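Local coordinates for protein acetaldehyde dehydrogenase (Acetylating) (PDB 5J78) that probably catalyses the reversible, NAD- and coenzyme A-dependent interconversion of acetaldehyde and acetyl-CoA in a thermophilic, ethanol-producing bacterium, at residues V103-S106 with I107-V110; R117-E120 with E121-V124; A400-E403 with K404-E407. All coordinates share one frame; numbering follows the deposited sequence.

Contact 1. Residues V103-S106 with I107-V110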
loop_
_atom_site.group_PDB
_atom_site.type_symbol
_atom_site.label_atom_id
_atom_site.label_comp_id
_atom_site.label_asym_id
_atom_site.label_seq_id
_atom_site.Cartn_x
_atom_site.Cartn_y
_atom_site.Cartn_z
ATOM N N VAL A 103 24.479 28.853 15.652
ATOM C CA VAL A 103 23.404 28.032 16.199
ATOM C C VAL A 103 23.581 27.859 17.700
ATOM O O VAL A 103 22.636 28.021 18.466
ATOM C CB VAL A 103 23.335 26.655 15.517
ATOM C CG1 VAL A 103 22.394 25.731 16.245
ATOM C CG2 VAL A 103 22.921 26.805 14.067
ATOM N N TYR A 104 24.794 27.541 18.122
ATOM C CA TYR A 104 25.088 27.425 19.535
ATOM C C TYR A 104 24.701 28.689 20.309
ATOM O O TYR A 104 24.006 28.629 21.335
ATOM C CB TYR A 104 26.568 27.139 19.749
ATOM C CG TYR A 104 26.910 27.166 21.210
ATOM C CD1 TYR A 104 26.482 26.159 22.046
ATOM C CD2 TYR A 104 27.653 28.205 21.750
ATOM C CE1 TYR A 104 26.776 26.174 23.406
ATOM C CE2 TYR A 104 27.957 28.240 23.092
ATOM C CZ TYR A 104 27.519 27.216 23.919
ATOM O OH TYR A 104 27.816 27.249 25.259
ATOM N N ASN A 105 25.168 29.831 19.826
ATOM C CA ASN A 105 24.907 31.093 20.504
ATOM C C ASN A 105 23.410 31.407 20.591
ATOM O O ASN A 105 22.974 31.996 21.564
ATOM C CB ASN A 105 25.670 32.226 19.796
ATOM C CG ASN A 105 27.162 32.199 20.107
ATOM O OD1 ASN A 105 27.587 31.680 21.149
ATOM N ND2 ASN A 105 27.958 32.767 19.221
ATOM N N SER A 106 22.625 30.981 19.601
ATOM C CA SER A 106 21.190 31.254 19.592
ATOM C C SER A 106 20.373 30.334 20.514
ATOM O O SER A 106 19.200 30.577 20.727
ATOM C CB SER A 106 20.632 31.122 18.178
ATOM O OG SER A 106 20.479 29.758 17.852
ATOM N N ILE A 107 20.973 29.269 21.038
ATOM C CA ILE A 107 20.226 28.339 21.868
ATOM C C ILE A 107 20.809 28.202 23.272
ATOM O O ILE A 107 20.137 27.701 24.172
ATOM C CB ILE A 107 20.135 26.912 21.208
ATOM C CG1 ILE A 107 21.498 26.203 21.167
ATOM C CG2 ILE A 107 19.533 27.024 19.809
ATOM C CD1 ILE A 107 21.442 24.734 20.699
ATOM N N LYS A 108 22.044 28.654 23.473
ATOM C CA LYS A 108 22.737 28.363 24.724
ATOM C C LYS A 108 22.051 28.981 25.949
ATOM O O LYS A 108 22.132 28.422 27.033
ATOM C CB LYS A 108 24.193 28.830 24.663
ATOM C CG LYS A 108 24.383 30.334 24.550
ATOM C CD LYS A 108 25.868 30.690 24.535
ATOM C CE LYS A 108 26.117 32.169 24.802
ATOM N NZ LYS A 108 26.661 32.839 23.604
ATOM N N ASP A 109 21.372 30.112 25.780
ATOM C CA ASP A 109 20.663 30.737 26.899
ATOM C C ASP A 109 19.149 30.418 26.931
ATOM O O ASP A 109 18.420 30.982 27.732
ATOM C CB ASP A 109 20.875 32.254 26.871
ATOM C CG ASP A 109 22.350 32.642 27.060
ATOM O OD1 ASP A 109 23.072 31.925 27.791
ATOM O OD2 ASP A 109 22.785 33.649 26.462
ATOM N N VAL A 110 18.674 29.501 26.096
ATOM C CA VAL A 110 17.258 29.134 26.140
ATOM C C VAL A 110 16.985 28.189 27.319
ATOM O O VAL A 110 17.706 27.215 27.553
ATOM C CB VAL A 110 16.787 28.480 24.821
ATOM C CG1 VAL A 110 15.359 27.934 24.965
ATOM C CG2 VAL A 110 16.843 29.484 23.672
HETATM O O HOH W 1 20.514 31.641 23.507
#
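Ile107 and Lys108 both turn their backbone N-H groups on the carbonyl oxygen of Tyr104, a worked example of how a helix settles its last acceptors. Ile107 N lies 3.1 Å and Lys108 N 2.9 Å from Tyr104 O, so the one oxygen accepts two N-H groups, one three and one four residues on. The preceding carbonyl, Val103 O, takes Ser106 OG at 2.8 Å. A water links Asn105 O, to which it donates, with Asp109 N, from which it accepts. With CG set between its backbone N and carbonyl carbon (chi1 65°), Lys108 crosses the tyrosine: its CB makes a CH-pi contact over one ring face, and CD comes within 3.5 Å of Tyr104 CE2. Beyond, Lys108 NZ donates to Asn105 OD1 at 2.9 Å, from above the amide plane. With an alanine here, CB could still lie over the ring, but the CD contact at Tyr104 CE2 would probably go and Asn105 OD1 would lose its ammonium donor. Lys156 of helix 143-156 takes up Lys108 O. Mixed i+3 and i+4 bonding to one carbonyl, followed by a type I turn from Ile107 to Val110, is characteristic of a helix C-terminus passing into a loop.

Contact 2. Residues R117-E120 with E121-V124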
loop_
_atom_site.group_PDB
_atom_site.type_symbol
_atom_site.label_atom_id
_atom_site.label_comp_id
_atom_site.label_asym_id
_atom_site.label_seq_id
_atom_site.Cartn_x
_atom_site.Cartn_y
_atom_site.Cartn_z
ATOM N N ARG A 117 8.676 28.986 32.839
ATOM C CA ARG A 117 7.903 30.217 32.923
ATOM C C ARG A 117 6.779 30.096 33.936
ATOM O O ARG A 117 6.099 29.073 33.981
ATOM C CB ARG A 117 7.326 30.563 31.551
ATOM C CG ARG A 117 6.678 31.931 31.480
ATOM C CD ARG A 117 6.179 32.249 30.076
ATOM N NE ARG A 117 5.258 33.384 30.102
ATOM C CZ ARG A 117 3.935 33.289 30.230
ATOM N NH1 ARG A 117 3.344 32.098 30.324
ATOM N NH2 ARG A 117 3.195 34.394 30.256
ATOM N N ARG A 118 6.623 31.111 34.782
ATOM C CA ARG A 118 5.484 31.192 35.694
ATOM C C ARG A 118 4.726 32.473 35.388
ATOM O O ARG A 118 5.284 33.572 35.485
ATOM C CB ARG A 118 5.921 31.163 37.164
ATOM C CG ARG A 118 6.419 29.811 37.630
ATOM C CD ARG A 118 6.479 29.717 39.150
ATOM N NE ARG A 118 7.548 28.811 39.575
ATOM C CZ ARG A 118 7.409 27.784 40.408
ATOM N NH1 ARG A 118 6.235 27.491 40.957
ATOM N NH2 ARG A 118 8.471 27.046 40.699
ATOM N N ASP A 119 3.465 32.316 34.991
ATOM C CA ASP A 119 2.592 33.447 34.660
ATOM C C ASP A 119 1.629 33.678 35.807
ATOM O O ASP A 119 0.571 33.054 35.887
ATOM C CB ASP A 119 1.832 33.185 33.366
ATOM C CG ASP A 119 0.972 34.364 32.931
ATOM O OD1 ASP A 119 0.768 35.313 33.717
ATOM O OD2 ASP A 119 0.483 34.337 31.786
ATOM N N GLU A 120 1.997 34.599 36.681
ATOM C CA GLU A 120 1.333 34.739 37.954
ATOM C C GLU A 120 -0.055 35.338 37.805
ATOM O O GLU A 120 -0.951 35.018 38.582
ATOM C CB GLU A 120 2.188 35.591 38.899
ATOM C CG GLU A 120 3.479 34.914 39.315
ATOM C CD GLU A 120 3.232 33.651 40.110
ATOM O OE1 GLU A 120 2.172 33.566 40.774
ATOM O OE2 GLU A 120 4.094 32.743 40.062
ATOM N N GLU A 121 -0.251 36.190 36.808
ATOM C CA GLU A 121 -1.560 36.804 36.644
ATOM C C GLU A 121 -2.558 35.784 36.105
ATOM O O GLU A 121 -3.691 35.746 36.559
ATOM C CB GLU A 121 -1.500 38.032 35.727
ATOM C CG GLU A 121 -1.255 37.758 34.252
ATOM C CD GLU A 121 -1.334 39.017 33.398
ATOM O OE1 GLU A 121 -1.767 40.071 33.925
ATOM O OE2 GLU A 121 -0.962 38.949 32.201
ATOM N N ASN A 122 -2.131 34.955 35.155
ATOM C CA ASN A 122 -3.010 33.949 34.561
ATOM C C ASN A 122 -3.023 32.630 35.341
ATOM O O ASN A 122 -3.805 31.748 35.038
ATOM C CB ASN A 122 -2.594 33.688 33.106
ATOM C CG ASN A 122 -2.827 34.891 32.221
ATOM O OD1 ASN A 122 -3.810 35.611 32.391
ATOM N ND2 ASN A 122 -1.913 35.133 31.285
ATOM N N ARG A 123 -2.135 32.520 36.326
ATOM C CA ARG A 123 -1.973 31.320 37.167
ATOM C C ARG A 123 -1.698 30.054 36.335
ATOM O O ARG A 123 -2.435 29.069 36.402
ATOM C CB ARG A 123 -3.202 31.128 38.066
ATOM C CG ARG A 123 -3.466 32.304 39.011
ATOM C CD ARG A 123 -4.404 31.928 40.159
ATOM N NE ARG A 123 -3.708 31.173 41.195
ATOM C CZ ARG A 123 -4.298 30.630 42.256
ATOM N NH1 ARG A 123 -5.609 30.740 42.433
ATOM N NH2 ARG A 123 -3.584 29.956 43.139
ATOM N N VAL A 124 -0.594 30.100 35.588
ATOM C CA VAL A 124 -0.171 29.049 34.673
ATOM C C VAL A 124 1.345 28.911 34.747
ATOM O O VAL A 124 2.056 29.912 34.592
ATOM C CB VAL A 124 -0.548 29.356 33.191
ATOM C CG1 VAL A 124 0.054 28.291 32.229
ATOM C CG2 VAL A 124 -2.037 29.457 33.012
HETATM O O HOH W 2 0.948 37.329 31.267
#
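Asn122 grips the carboxylate of Asp119 twice. Its ND2 donates to Asp119 OD2 over a short 2.6 Å, arriving on the syn side but tilted out of the carboxylate plane, while the backbone Asn122 N reaches Asp119 OD1 at 3.3 Å from above that plane. The carboxylate comes within reach because CG of Asp119 stands anti to the backbone N (chi1 -177°), beside the carbonyl carbon. Asp119 OD2 also takes Arg117 NH2, a salt bridge at 3.1 Å whose hydrogen bond is weak. Bonds to both oxygens hold the carboxylate against rotation, and its negative charge is probably offset in part by Arg117. Glu121 brings a second acid nearby, and a water bridges the two, donating to Glu121 OE2 at 2.7 Å and, weakly, to Asp119 OD2. Alongside, Glu121 CG packs 3.2 Å from Asp119 OD1.

The main chain closes the same loop. Asp119 N binds Val124 O at 2.8 Å, and Val124 N returns to Asp119 O at 3.2 Å; Arg123 N adds a weak bond to that same oxygen. Farther out, Arg117 has a second acid in Glu126. Val124 packs on Arg465 and Ala467 of strand 461-468, whereas Asn122 O is met by Asn434 ND2 of the second subunit. Arg123 adopts the left-handed backbone conformation (phi 56°, psi 60°). It and Val124 both lie opposite Asp119, which forms an antiparallel hydrogen-bonded pair with Val124: a G1 beta bulge, here finishing the tight hairpin between strands 115-119 and 124-138.

Contact 3. Residues A400-E403 with K404-E407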
loop_
_atom_site.group_PDB
_atom_site.type_symbol
_atom_site.label_atom_id
_atom_site.label_comp_id
_atom_site.label_asym_id
_atom_site.label_seq_id
_atom_site.Cartn_x
_atom_site.Cartn_y
_atom_site.Cartn_z
ATOM N N ALA A 400 17.774 47.347 -2.476
ATOM C CA ALA A 400 17.100 48.624 -2.678
ATOM C C ALA A 400 17.368 49.574 -1.525
ATOM O O ALA A 400 17.620 49.137 -0.414
ATOM C CB ALA A 400 15.597 48.395 -2.850
ATOM N N GLU A 401 17.346 50.881 -1.793
ATOM C CA GLU A 401 17.454 51.873 -0.721
ATOM C C GLU A 401 16.150 52.658 -0.550
ATOM O O GLU A 401 15.987 53.426 0.399
ATOM C CB GLU A 401 18.624 52.818 -0.996
ATOM C CG GLU A 401 19.984 52.108 -1.027
ATOM C CD GLU A 401 20.319 51.402 0.284
ATOM O OE1 GLU A 401 19.793 51.813 1.342
ATOM O OE2 GLU A 401 21.107 50.430 0.257
ATOM N N ASP A 402 15.222 52.441 -1.468
ATOM C CA ASP A 402 13.912 53.068 -1.419
ATOM C C ASP A 402 13.004 52.247 -0.499
ATOM O O ASP A 402 12.510 51.193 -0.897
ATOM C CB ASP A 402 13.331 53.169 -2.837
ATOM C CG ASP A 402 12.063 54.004 -2.901
ATOM O OD1 ASP A 402 11.309 54.045 -1.909
ATOM O OD2 ASP A 402 11.810 54.606 -3.966
ATOM N N GLU A 403 12.806 52.734 0.726
ATOM C CA GLU A 403 12.010 52.042 1.745
ATOM C C GLU A 403 10.574 51.721 1.324
ATOM O O GLU A 403 10.032 50.683 1.707
ATOM C CB GLU A 403 11.972 52.878 3.018
ATOM C CG GLU A 403 11.035 52.342 4.128
ATOM C CD GLU A 403 11.445 50.969 4.639
ATOM O OE1 GLU A 403 12.633 50.601 4.509
ATOM O OE2 GLU A 403 10.575 50.254 5.172
ATOM N N LYS A 404 9.950 52.599 0.543
ATOM C CA LYS A 404 8.554 52.401 0.175
ATOM C C LYS A 404 8.442 51.308 -0.866
ATOM O O LYS A 404 7.482 50.539 -0.867
ATOM C CB LYS A 404 7.925 53.706 -0.331
ATOM C CG LYS A 404 7.724 54.772 0.772
ATOM C CD LYS A 404 6.852 54.282 1.958
ATOM C CE LYS A 404 6.906 55.229 3.159
ATOM N NZ LYS A 404 7.233 54.505 4.426
ATOM N N VAL A 405 9.433 51.233 -1.742
ATOM C CA VAL A 405 9.522 50.135 -2.696
ATOM C C VAL A 405 9.716 48.791 -1.973
ATOM O O VAL A 405 9.066 47.786 -2.306
ATOM C CB VAL A 405 10.663 50.371 -3.682
ATOM C CG1 VAL A 405 10.785 49.195 -4.653
ATOM C CG2 VAL A 405 10.414 51.695 -4.437
ATOM N N ILE A 406 10.607 48.789 -0.988
ATOM C CA ILE A 406 10.860 47.605 -0.182
ATOM C C ILE A 406 9.554 47.126 0.453
ATOM O O ILE A 406 9.158 45.980 0.280
ATOM C CB ILE A 406 11.899 47.886 0.910
ATOM C CG1 ILE A 406 13.276 48.132 0.288
ATOM C CG2 ILE A 406 12.003 46.712 1.860
ATOM C CD1 ILE A 406 14.304 48.677 1.288
ATOM N N GLU A 407 8.888 48.026 1.168
ATOM C CA GLU A 407 7.597 47.733 1.787
ATOM C C GLU A 407 6.576 47.203 0.786
ATOM O O GLU A 407 5.888 46.215 1.049
ATOM C CB GLU A 407 7.059 48.990 2.475
ATOM C CG GLU A 407 7.688 49.222 3.853
ATOM C CD GLU A 407 7.431 50.617 4.417
ATOM O OE1 GLU A 407 6.624 51.369 3.826
ATOM O OE2 GLU A 407 8.040 50.958 5.457
#
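Ile406 N and Glu407 N close the first helical turn by reaching four residues back, Ile406 N to Asp402 O at 3.1 Å and Glu407 N to Glu403 O at 2.9 Å. Ahead of them Asp402 serves as the N-cap. With chi1 at -171° its carboxylate is turned away from its own backbone N, and OD1 faces the first N-H groups of the helix, where it accepts two weak bonds, from Lys404 N at 3.2 Å and from Val405 N at 3.4 Å. The partial positive charge of the helix start probably favours a carboxylate here. Val405 presses on the same carboxylate from the side, CG2 lying 3.2 Å from Asp402 CG, the two side chains crossing at about a right angle.

Across the first turn, Glu403 and Glu407 meet: Glu403 OE2 and Glu407 OE2 are 2.6 Å apart, with carboxylate planes 79° apart, so close that one of the groups probably carries a proton. The other oxygen, Glu407 OE1, takes Lys404 NZ in a salt bridge at 3.3 Å, met on its syn side. Beneath, Ala400 CB rests against Ile406 CG1 at 3.9 Å, an apolar contact that ties the loop to the helix.

Strand 395-399 of the parallel sheet thus runs through this short loop into helix 403-410. Ser251 OG accepts from Glu401 N, and Asn421, just beyond strand 415-420, donates to Ala400 O. Outward lie two strands of the second subunit: Trp125 of its strand 124-138 packs on Glu403 and Glu407, and Phe468 of its strand 461-468 on Ile406.

In the fold
Along the chain the three contacts come in series, and none touches another within one subunit. Contact 1, at the end of helix 89-107, and contact 2, at the tip of the hairpin that follows, have centres about 25 Å apart; the centre of contact 3 is about 32 Å from that of contact 1 and about 42 Å from that of contact 2. Contact 2 belongs to the mixed sheet, whereas contact 3 follows strand 395-399, next to the outermost strand 415-420 of the parallel sheet. Contacts 2 and 3 both meet the second subunit, consistent with the protruding hairpin serving oligomerisation, as in aldehyde dehydrogenases.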